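Local coordinates for nitroreductase family protein (Clostridium novyi, PDB 3G14) that probably acts as an oxidoreductase of the nitroreductase family, whose members generally use FMN as their redox cofactor, at residues Ile14-Ile22 against Ala70-Met80; Gly119-Glu130 against Leu143-Pro154. One frame throughout, in Å; residues are numbered along the deposited sequence.

Interaction 1. Residues Ile14-Ile22 against Ala70-Met80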
loop_
_atom_site.group_PDB
_atom_site.type_symbol
_atom_site.label_atom_id
_atom_site.label_comp_id
_atom_site.label_asym_id
_atom_site.label_seq_id
_atom_site.Cartn_x
_atom_site.Cartn_y
_atom_site.Cartn_z
ATOM N N ILE B 14 11.118 7.767 10.279
ATOM C CA ILE B 14 12.311 8.507 10.595
ATOM C C ILE B 14 11.951 9.978 10.560
ATOM O O ILE B 14 11.207 10.450 9.681
ATOM C CB ILE B 14 13.464 8.192 9.600
ATOM C CG1 ILE B 14 13.920 6.713 9.709
ATOM C CG2 ILE B 14 14.638 9.150 9.827
ATOM C CD1 ILE B 14 14.487 6.334 11.048
ATOM N N LYS B 15 12.435 10.696 11.568
ATOM C CA LYS B 15 12.119 12.117 11.722
ATOM C C LYS B 15 13.353 12.978 11.696
ATOM O O LYS B 15 13.224 14.200 11.638
ATOM C CB LYS B 15 11.356 12.375 13.031
ATOM C CG LYS B 15 10.031 11.654 13.097
ATOM C CD LYS B 15 8.992 12.327 12.259
ATOM C CE LYS B 15 7.635 11.660 12.490
ATOM N NZ LYS B 15 6.651 12.089 11.460
ATOM N N LYS B 16 14.533 12.340 11.728
ATOM C CA LYS B 16 15.789 13.046 11.822
ATOM C C LYS B 16 16.709 12.546 10.732
ATOM O O LYS B 16 16.937 11.340 10.603
ATOM C CB LYS B 16 16.382 12.879 13.216
ATOM C CG LYS B 16 15.583 13.714 14.221
ATOM C CD LYS B 16 16.012 13.500 15.636
ATOM C CE LYS B 16 15.328 14.525 16.560
ATOM N NZ LYS B 16 15.406 15.956 16.064
ATOM N N PHE B 17 17.208 13.507 9.964
ATOM C CA PHE B 17 17.888 13.276 8.699
ATOM C C PHE B 17 19.168 14.075 8.585
ATOM O O PHE B 17 19.270 15.192 9.104
ATOM C CB PHE B 17 16.986 13.695 7.543
ATOM C CG PHE B 17 15.798 12.825 7.378
ATOM C CD1 PHE B 17 15.898 11.620 6.716
ATOM C CD2 PHE B 17 14.571 13.206 7.883
ATOM C CE1 PHE B 17 14.830 10.817 6.558
ATOM C CE2 PHE B 17 13.494 12.411 7.739
ATOM C CZ PHE B 17 13.581 11.224 7.093
ATOM N N GLU B 18 20.128 13.498 7.868
ATOM C CA GLU B 18 21.340 14.199 7.494
ATOM C C GLU B 18 20.940 15.099 6.328
ATOM O O GLU B 18 19.904 14.878 5.709
ATOM C CB GLU B 18 22.440 13.216 7.053
ATOM C CG GLU B 18 22.709 12.021 7.993
ATOM C CD GLU B 18 23.460 12.392 9.287
ATOM O OE1 GLU B 18 23.518 13.599 9.650
ATOM O OE2 GLU B 18 23.986 11.451 9.943
ATOM N N GLN B 19 21.743 16.115 6.029
ATOM C CA GLN B 19 21.475 16.969 4.858
ATOM C C GLN B 19 22.031 16.369 3.548
ATOM O O GLN B 19 21.764 16.892 2.467
ATOM C CB GLN B 19 21.954 18.420 5.083
ATOM C CG GLN B 19 23.315 18.575 5.745
ATOM C CD GLN B 19 23.759 20.045 5.894
ATOM O OE1 GLN B 19 22.951 20.974 5.760
ATOM N NE2 GLN B 19 25.044 20.248 6.183
ATOM N N THR B 20 22.775 15.270 3.656
ATOM C CA THR B 20 23.289 14.525 2.496
ATOM C C THR B 20 22.307 14.487 1.328
ATOM O O THR B 20 21.169 14.074 1.487
ATOM C CB THR B 20 23.566 13.067 2.883
ATOM O OG1 THR B 20 24.400 13.052 4.036
ATOM C CG2 THR B 20 24.224 12.284 1.728
ATOM N N ALA B 21 22.767 14.894 0.154
ATOM C CA ALA B 21 21.936 14.853 -1.050
ATOM C C ALA B 21 21.542 13.425 -1.478
ATOM O O ALA B 21 22.329 12.482 -1.377
ATOM C CB ALA B 21 22.658 15.542 -2.187
ATOM N N ILE B 22 20.345 13.313 -2.023
ATOM C CA ILE B 22 19.813 12.054 -2.554
ATOM C C ILE B 22 20.521 11.756 -3.848
ATOM O O ILE B 22 20.744 12.667 -4.634
ATOM C CB ILE B 22 18.291 12.170 -2.840
ATOM C CG1 ILE B 22 17.522 12.550 -1.560
ATOM C CG2 ILE B 22 17.749 10.889 -3.519
ATOM C CD1 ILE B 22 17.611 11.564 -0.444
ATOM N N ALA B 70 7.248 17.182 14.954
ATOM C CA ALA B 70 8.266 16.248 14.458
ATOM C C ALA B 70 8.163 16.049 12.923
ATOM O O ALA B 70 9.179 16.077 12.212
ATOM C CB ALA B 70 8.198 14.912 15.209
ATOM N N ALA B 71 6.932 15.873 12.419
ATOM C CA ALA B 71 6.716 15.690 10.974
ATOM C C ALA B 71 7.122 16.947 10.177
ATOM O O ALA B 71 7.818 16.865 9.160
ATOM C CB ALA B 71 5.213 15.288 10.683
ATOM N N SER B 72 6.689 18.119 10.654
ATOM C CA SER B 72 6.999 19.397 10.014
ATOM C C SER B 72 8.505 19.532 9.950
ATOM O O SER B 72 9.043 19.870 8.888
ATOM C CB SER B 72 6.409 20.562 10.809
ATOM O OG SER B 72 5.008 20.638 10.614
ATOM N N GLU B 73 9.192 19.208 11.047
ATOM C CA GLU B 73 10.669 19.340 11.091
ATOM C C GLU B 73 11.361 18.349 10.170
ATOM O O GLU B 73 12.369 18.722 9.550
ATOM C CB GLU B 73 11.194 19.220 12.515
ATOM C CG GLU B 73 10.697 20.369 13.353
ATOM C CD GLU B 73 10.916 20.208 14.813
ATOM O OE1 GLU B 73 11.635 19.265 15.216
ATOM O OE2 GLU B 73 10.396 21.080 15.551
ATOM N N ALA B 74 10.781 17.139 10.009
ATOM C CA ALA B 74 11.338 16.116 9.100
ATOM C C ALA B 74 11.329 16.662 7.634
ATOM O O ALA B 74 12.303 16.529 6.882
ATOM C CB ALA B 74 10.544 14.786 9.186
ATOM N N VAL B 75 10.254 17.338 7.273
ATOM C CA VAL B 75 10.135 17.956 5.959
ATOM C C VAL B 75 11.121 19.129 5.807
ATOM O O VAL B 75 11.724 19.312 4.748
ATOM C CB VAL B 75 8.679 18.444 5.665
ATOM C CG1 VAL B 75 8.656 19.350 4.398
ATOM C CG2 VAL B 75 7.683 17.202 5.468
ATOM N N LEU B 76 11.290 19.930 6.865
ATOM C CA LEU B 76 12.232 21.050 6.800
ATOM C C LEU B 76 13.667 20.567 6.640
ATOM O O LEU B 76 14.472 21.174 5.929
ATOM C CB LEU B 76 12.149 21.942 8.027
ATOM C CG LEU B 76 10.871 22.771 8.245
ATOM C CD1 LEU B 76 10.918 23.409 9.662
ATOM C CD2 LEU B 76 10.732 23.830 7.162
ATOM N N ASN B 77 13.979 19.511 7.356
ATOM C CA ASN B 77 15.367 19.129 7.617
ATOM C C ASN B 77 15.867 17.973 6.781
ATOM O O ASN B 77 16.954 17.508 7.022
ATOM C CB ASN B 77 15.551 18.836 9.110
ATOM C CG ASN B 77 15.269 20.067 9.971
ATOM O OD1 ASN B 77 15.504 21.200 9.539
ATOM N ND2 ASN B 77 14.780 19.848 11.189
ATOM N N SER B 78 15.095 17.519 5.796
ATOM C CA SER B 78 15.531 16.491 4.837
ATOM C C SER B 78 15.820 17.106 3.454
ATOM O O SER B 78 15.276 18.145 3.141
ATOM C CB SER B 78 14.473 15.409 4.674
ATOM O OG SER B 78 13.186 15.956 4.406
ATOM N N PRO B 79 16.622 16.429 2.611
ATOM C CA PRO B 79 16.891 17.050 1.274
ATOM C C PRO B 79 15.675 17.207 0.347
ATOM O O PRO B 79 15.655 18.129 -0.460
ATOM C CB PRO B 79 17.983 16.155 0.658
ATOM C CG PRO B 79 17.832 14.833 1.375
ATOM C CD PRO B 79 17.371 15.175 2.797
HETATM N N MSE B 80 14.705 16.298 0.434
HETATM C CA MSE B 80 13.488 16.406 -0.341
HETATM C C MSE B 80 12.298 15.730 0.322
HETATM O O MSE B 80 12.420 15.013 1.324
HETATM C CB MSE B 80 13.712 15.816 -1.747
HETATM C CG MSE B 80 13.961 14.374 -1.733
HETATM SE SE MSE B 80 14.271 13.533 -3.491
HETATM C CE MSE B 80 15.588 14.635 -4.142
HETATM O O HOH W 1 14.369 17.109 12.044
HETATM O O HOH W 2 11.846 15.812 13.196
#

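Interaction 2. Residues Gly119-Glu130 against Leu143-Pro154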
loop_
_atom_site.group_PDB
_atom_site.type_symbol
_atom_site.label_atom_id
_atom_site.label_comp_id
_atom_site.label_asym_id
_atom_site.label_seq_id
_atom_site.Cartn_x
_atom_site.Cartn_y
_atom_site.Cartn_z
ATOM N N GLY B 119 18.667 2.878 1.339
ATOM C CA GLY B 119 19.399 3.418 2.474
ATOM C C GLY B 119 18.894 4.765 2.926
ATOM O O GLY B 119 19.628 5.527 3.584
ATOM N N TYR B 120 17.635 5.045 2.576
ATOM C CA TYR B 120 16.968 6.292 2.918
ATOM C C TYR B 120 15.812 6.078 3.894
ATOM O O TYR B 120 15.085 5.100 3.812
ATOM C CB TYR B 120 16.461 7.000 1.647
ATOM C CG TYR B 120 17.557 7.412 0.675
ATOM C CD1 TYR B 120 18.665 8.130 1.106
ATOM C CD2 TYR B 120 17.453 7.101 -0.678
ATOM C CE1 TYR B 120 19.668 8.503 0.208
ATOM C CE2 TYR B 120 18.444 7.470 -1.593
ATOM C CZ TYR B 120 19.553 8.167 -1.142
ATOM O OH TYR B 120 20.526 8.536 -2.044
ATOM N N GLY B 121 15.655 7.029 4.804
ATOM C CA GLY B 121 14.523 7.105 5.706
ATOM C C GLY B 121 13.313 7.805 5.068
ATOM O O GLY B 121 13.455 8.645 4.195
ATOM N N THR B 122 12.128 7.437 5.555
ATOM C CA THR B 122 10.869 8.066 5.173
ATOM C C THR B 122 9.967 8.164 6.403
ATOM O O THR B 122 10.271 7.630 7.481
ATOM C CB THR B 122 10.114 7.226 4.112
ATOM O OG1 THR B 122 10.094 5.871 4.550
ATOM C CG2 THR B 122 10.774 7.327 2.746
ATOM N N CYS B 123 8.860 8.870 6.245
ATOM C CA CYS B 123 7.872 8.940 7.303
ATOM C C CYS B 123 6.538 9.255 6.678
ATOM O O CYS B 123 6.383 10.293 6.061
ATOM C CB CYS B 123 8.254 10.016 8.325
ATOM S SG CYS B 123 7.165 10.047 9.761
ATOM N N TRP B 124 5.575 8.336 6.789
ATOM C CA TRP B 124 4.218 8.610 6.253
ATOM C C TRP B 124 3.586 9.812 6.903
ATOM O O TRP B 124 3.461 9.881 8.118
ATOM C CB TRP B 124 3.310 7.415 6.461
ATOM C CG TRP B 124 3.372 6.358 5.428
ATOM C CD1 TRP B 124 4.210 5.272 5.404
ATOM C CD2 TRP B 124 2.458 6.184 4.338
ATOM N NE1 TRP B 124 3.926 4.471 4.321
ATOM C CE2 TRP B 124 2.869 5.016 3.633
ATOM C CE3 TRP B 124 1.392 6.927 3.850
ATOM C CZ2 TRP B 124 2.209 4.560 2.486
ATOM C CZ3 TRP B 124 0.710 6.455 2.711
ATOM C CH2 TRP B 124 1.131 5.284 2.049
ATOM N N ILE B 125 3.172 10.784 6.104
ATOM C CA ILE B 125 2.401 11.944 6.631
ATOM C C ILE B 125 1.119 12.127 5.831
ATOM O O ILE B 125 1.167 12.379 4.611
ATOM C CB ILE B 125 3.266 13.253 6.574
ATOM C CG1 ILE B 125 4.587 13.103 7.359
ATOM C CG2 ILE B 125 2.407 14.514 6.986
ATOM C CD1 ILE B 125 5.699 14.120 6.985
ATOM N N ALA B 126 -0.038 12.039 6.505
ATOM C CA ALA B 126 -1.335 12.059 5.863
ATOM C C ALA B 126 -2.229 13.213 6.347
ATOM O O ALA B 126 -3.267 13.473 5.732
ATOM C CB ALA B 126 -2.062 10.761 6.097
ATOM N N ALA B 127 -1.827 13.873 7.443
ATOM C CA ALA B 127 -2.642 14.945 8.080
ATOM C C ALA B 127 -2.075 16.336 7.783
ATOM O O ALA B 127 -1.016 16.707 8.282
ATOM C CB ALA B 127 -2.708 14.743 9.596
ATOM N N PHE B 128 -2.801 17.099 6.969
ATOM C CA PHE B 128 -2.347 18.411 6.533
ATOM C C PHE B 128 -3.533 19.193 6.011
ATOM O O PHE B 128 -4.586 18.625 5.670
ATOM C CB PHE B 128 -1.242 18.331 5.460
ATOM C CG PHE B 128 -1.407 17.179 4.475
ATOM C CD1 PHE B 128 -2.443 17.171 3.539
ATOM C CD2 PHE B 128 -0.516 16.118 4.496
ATOM C CE1 PHE B 128 -2.595 16.098 2.637
ATOM C CE2 PHE B 128 -0.647 15.049 3.615
ATOM C CZ PHE B 128 -1.684 15.045 2.683
ATOM N N ASN B 129 -3.359 20.496 5.994
ATOM C CA ASN B 129 -4.237 21.418 5.257
ATOM C C ASN B 129 -3.957 21.208 3.763
ATOM O O ASN B 129 -2.983 21.706 3.188
ATOM C CB ASN B 129 -3.983 22.839 5.671
ATOM C CG ASN B 129 -4.905 23.839 4.977
ATOM O OD1 ASN B 129 -5.340 23.644 3.837
ATOM N ND2 ASN B 129 -5.220 24.907 5.678
ATOM N N GLU B 130 -4.809 20.397 3.158
ATOM C CA GLU B 130 -4.613 20.012 1.789
ATOM C C GLU B 130 -4.635 21.219 0.832
ATOM O O GLU B 130 -3.901 21.249 -0.151
ATOM C CB GLU B 130 -5.717 19.019 1.410
ATOM C CG GLU B 130 -5.590 18.460 0.034
ATOM C CD GLU B 130 -6.602 17.356 -0.246
ATOM O OE1 GLU B 130 -7.512 17.131 0.574
ATOM O OE2 GLU B 130 -6.508 16.747 -1.316
ATOM N N LEU B 143 -7.947 17.529 -7.840
ATOM C CA LEU B 143 -7.140 16.394 -7.437
ATOM C C LEU B 143 -7.027 16.332 -5.918
ATOM O O LEU B 143 -7.417 17.272 -5.236
ATOM C CB LEU B 143 -5.765 16.505 -8.075
ATOM C CG LEU B 143 -5.807 16.578 -9.613
ATOM C CD1 LEU B 143 -4.413 16.857 -10.182
ATOM C CD2 LEU B 143 -6.366 15.307 -10.218
ATOM N N ARG B 144 -6.478 15.226 -5.399
ATOM C CA ARG B 144 -6.364 14.995 -3.959
ATOM C C ARG B 144 -4.908 14.755 -3.609
ATOM O O ARG B 144 -4.224 14.024 -4.319
ATOM C CB ARG B 144 -7.231 13.807 -3.503
ATOM C CG ARG B 144 -8.736 13.979 -3.801
ATOM C CD ARG B 144 -9.366 15.193 -3.115
ATOM N NE ARG B 144 -9.072 15.245 -1.676
ATOM C CZ ARG B 144 -9.695 14.542 -0.728
ATOM N NH1 ARG B 144 -10.682 13.715 -1.019
ATOM N NH2 ARG B 144 -9.326 14.684 0.538
ATOM N N VAL B 145 -4.439 15.403 -2.542
ATOM C CA VAL B 145 -3.126 15.098 -1.956
ATOM C C VAL B 145 -3.323 13.939 -0.972
ATOM O O VAL B 145 -3.923 14.100 0.088
ATOM C CB VAL B 145 -2.443 16.344 -1.298
ATOM C CG1 VAL B 145 -1.030 15.983 -0.756
ATOM C CG2 VAL B 145 -2.413 17.536 -2.314
ATOM N N VAL B 146 -2.816 12.774 -1.326
ATOM C CA VAL B 146 -3.045 11.576 -0.513
ATOM C C VAL B 146 -2.124 11.494 0.718
ATOM O O VAL B 146 -2.580 11.277 1.844
ATOM C CB VAL B 146 -2.974 10.293 -1.392
ATOM C CG1 VAL B 146 -3.155 8.987 -0.552
ATOM C CG2 VAL B 146 -3.987 10.329 -2.572
ATOM N N ALA B 147 -0.823 11.617 0.482
ATOM C CA ALA B 147 0.196 11.498 1.499
ATOM C C ALA B 147 1.463 12.109 0.957
ATOM O O ALA B 147 1.548 12.442 -0.220
ATOM C CB ALA B 147 0.425 10.013 1.924
ATOM N N LEU B 148 2.391 12.331 1.868
ATOM C CA LEU B 148 3.724 12.815 1.537
ATOM C C LEU B 148 4.723 12.208 2.517
ATOM O O LEU B 148 4.364 11.740 3.591
ATOM C CB LEU B 148 3.728 14.358 1.531
ATOM C CG LEU B 148 3.412 15.122 2.823
ATOM C CD1 LEU B 148 4.680 15.404 3.650
ATOM C CD2 LEU B 148 2.672 16.420 2.495
ATOM N N THR B 149 5.998 12.232 2.150
ATOM C CA THR B 149 7.055 11.780 3.036
ATOM C C THR B 149 8.354 12.540 2.793
ATOM O O THR B 149 8.734 12.805 1.610
ATOM C CB THR B 149 7.314 10.254 2.831
ATOM O OG1 THR B 149 8.455 9.821 3.605
ATOM C CG2 THR B 149 7.567 9.954 1.370
ATOM N N PRO B 150 9.077 12.859 3.888
ATOM C CA PRO B 150 10.465 13.271 3.693
ATOM C C PRO B 150 11.276 12.085 3.132
ATOM O O PRO B 150 10.883 10.935 3.257
ATOM C CB PRO B 150 10.951 13.561 5.112
ATOM C CG PRO B 150 10.035 12.682 5.991
ATOM C CD PRO B 150 8.725 12.763 5.328
ATOM N N LEU B 151 12.406 12.395 2.535
ATOM C CA LEU B 151 13.331 11.373 2.016
ATOM C C LEU B 151 14.722 11.868 2.358
ATOM O O LEU B 151 15.085 12.994 1.992
ATOM C CB LEU B 151 13.165 11.238 0.501
ATOM C CG LEU B 151 13.968 10.063 -0.082
ATOM C CD1 LEU B 151 13.261 8.786 0.341
ATOM C CD2 LEU B 151 14.088 10.193 -1.606
ATOM N N GLY B 152 15.500 11.058 3.075
ATOM C CA GLY B 152 16.864 11.450 3.432
ATOM C C GLY B 152 17.642 10.288 4.040
ATOM O O GLY B 152 17.090 9.253 4.390
ATOM N N VAL B 153 18.934 10.478 4.189
ATOM C CA VAL B 153 19.689 9.560 5.004
ATOM C C VAL B 153 19.345 9.785 6.489
ATOM O O VAL B 153 19.444 10.902 6.977
ATOM C CB VAL B 153 21.177 9.774 4.802
ATOM C CG1 VAL B 153 21.945 8.797 5.668
ATOM C CG2 VAL B 153 21.502 9.645 3.324
ATOM N N PRO B 154 18.913 8.742 7.210
ATOM C CA PRO B 154 18.649 8.979 8.639
ATOM C C PRO B 154 19.869 9.365 9.437
ATOM O O PRO B 154 20.991 8.877 9.160
ATOM C CB PRO B 154 18.137 7.625 9.134
ATOM C CG PRO B 154 17.605 6.951 7.866
ATOM C CD PRO B 154 18.591 7.363 6.825
#

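Interaction 1. Residues Ile14-Ile22 against Ala70-Met80
Ser-78 CB lies over one face of the Phe-17 ring; Ile-14 CG2, from the ring's own segment, lies over the other, offset toward the rim, and Ala-74 CB sits at the edge. Ser-78 CB makes a CH-pi contact 4.2 Å from the Phe-17 ring centroid and 27° off the ring normal. The serine hydroxyl helps hold it there: with chi1 at 51°, Ser-78 OG lies between the backbone N and the carbonyl carbon and donates to Ala-74 O, four residues back, at 2.7 Å. At the edge, Phe-17 CE2 meets Ala-74 CB at 4.1 Å.

No direct hydrogen bond joins the two segments; water does so instead. Lys-15 O accepts from two waters, one passing on to Ala-70 O and the other accepting from Asn-77 ND2. The Lys-15 aliphatic chain, bent at chi2, runs over the helix so that CD lies 4.0 Å from Ala-70 CB.

Further along, the Pro-79 ring is wedged against the loop, its CG 3.4 Å from Thr-20 O. Ile-22 crosses it at about a right angle, CG1 to Pro-79 CG 3.7 Å, and CG1 is also 3.8 Å from CE of selenomethionine Met-80. This is plain packing in the alpha+beta nitroreductase fold: the irregular connection between helices 4-10 and 24-35 lies across helix 70-77 and the turn leading into strand 80-86.

Interaction 2. Residues Gly119-Glu130 against Leu143-Pro154
Gly-121 against Gly-152 and Ile-125 against Leu-148 are the two isolated bridges of an irregular antiparallel pairing, in which the segment between helices 99-117 and 130-137 runs along strand 144-151, an outermost strand of the main sheet within this chain. Both are hydrogen-bonded pairs: Gly-121 N to Gly-152 O is 2.7 Å with a weak return bond, Ile-125 N to Leu-148 O 2.9 Å and Leu-148 N to Ile-125 O 3.0 Å. Between them Thr-149 OG1, anti to its own N (chi1 174°), substitutes for a backbone acceptor, taking Cys-123 N at 2.8 Å and donating to Pro-150 O.

At the far end extended Glu-130 and Arg-144 form a side-on salt bridge: Glu-130 OE2 takes Arg-144 NE and Glu-130 OE1 takes Arg-144 NH2, each at 3.0 Å through syn lone pairs, carboxylate and guanidinium planes 33° apart. Glu-130 OE2 also accepts from Val-145 N at 2.8 Å, on the anti side and well out of the carboxylate plane.

Strand 80-86 pairs with strand 144-151 through backbone bonds of Arg-144 with Ala-86 and Val-146 with Ala-84. Helix 70-77 packs on Ile-125 and Leu-148, helix 99-117 on Thr-122, and Lys-97 of the second subunit bonds to Ala-126 O.

Interactions 1 and 2 follow one another along the chain, yet their centres lie only 10 Å apart and they share a border. Glu-18 N approaches Val-153 O at 2.8 Å and Leu-151 N lies 2.9 Å from Met-80 O, both probable hydrogen bonds. Pro-79 CD packs 3.3 Å from Leu-151 O. Pro-150 is a common element: strand 144-151 presents it to Phe-17, Ala-74 and Ser-78 of interaction 1. Backbone bonding of Ile-14 with Thr-122 adds a further tie. A bound acetate, probably from the crystallisation liquor, lies about 4 Å from the side chain of Trp-124, a residue of interaction 2; such ions often mark pockets, but this alone identifies no active site.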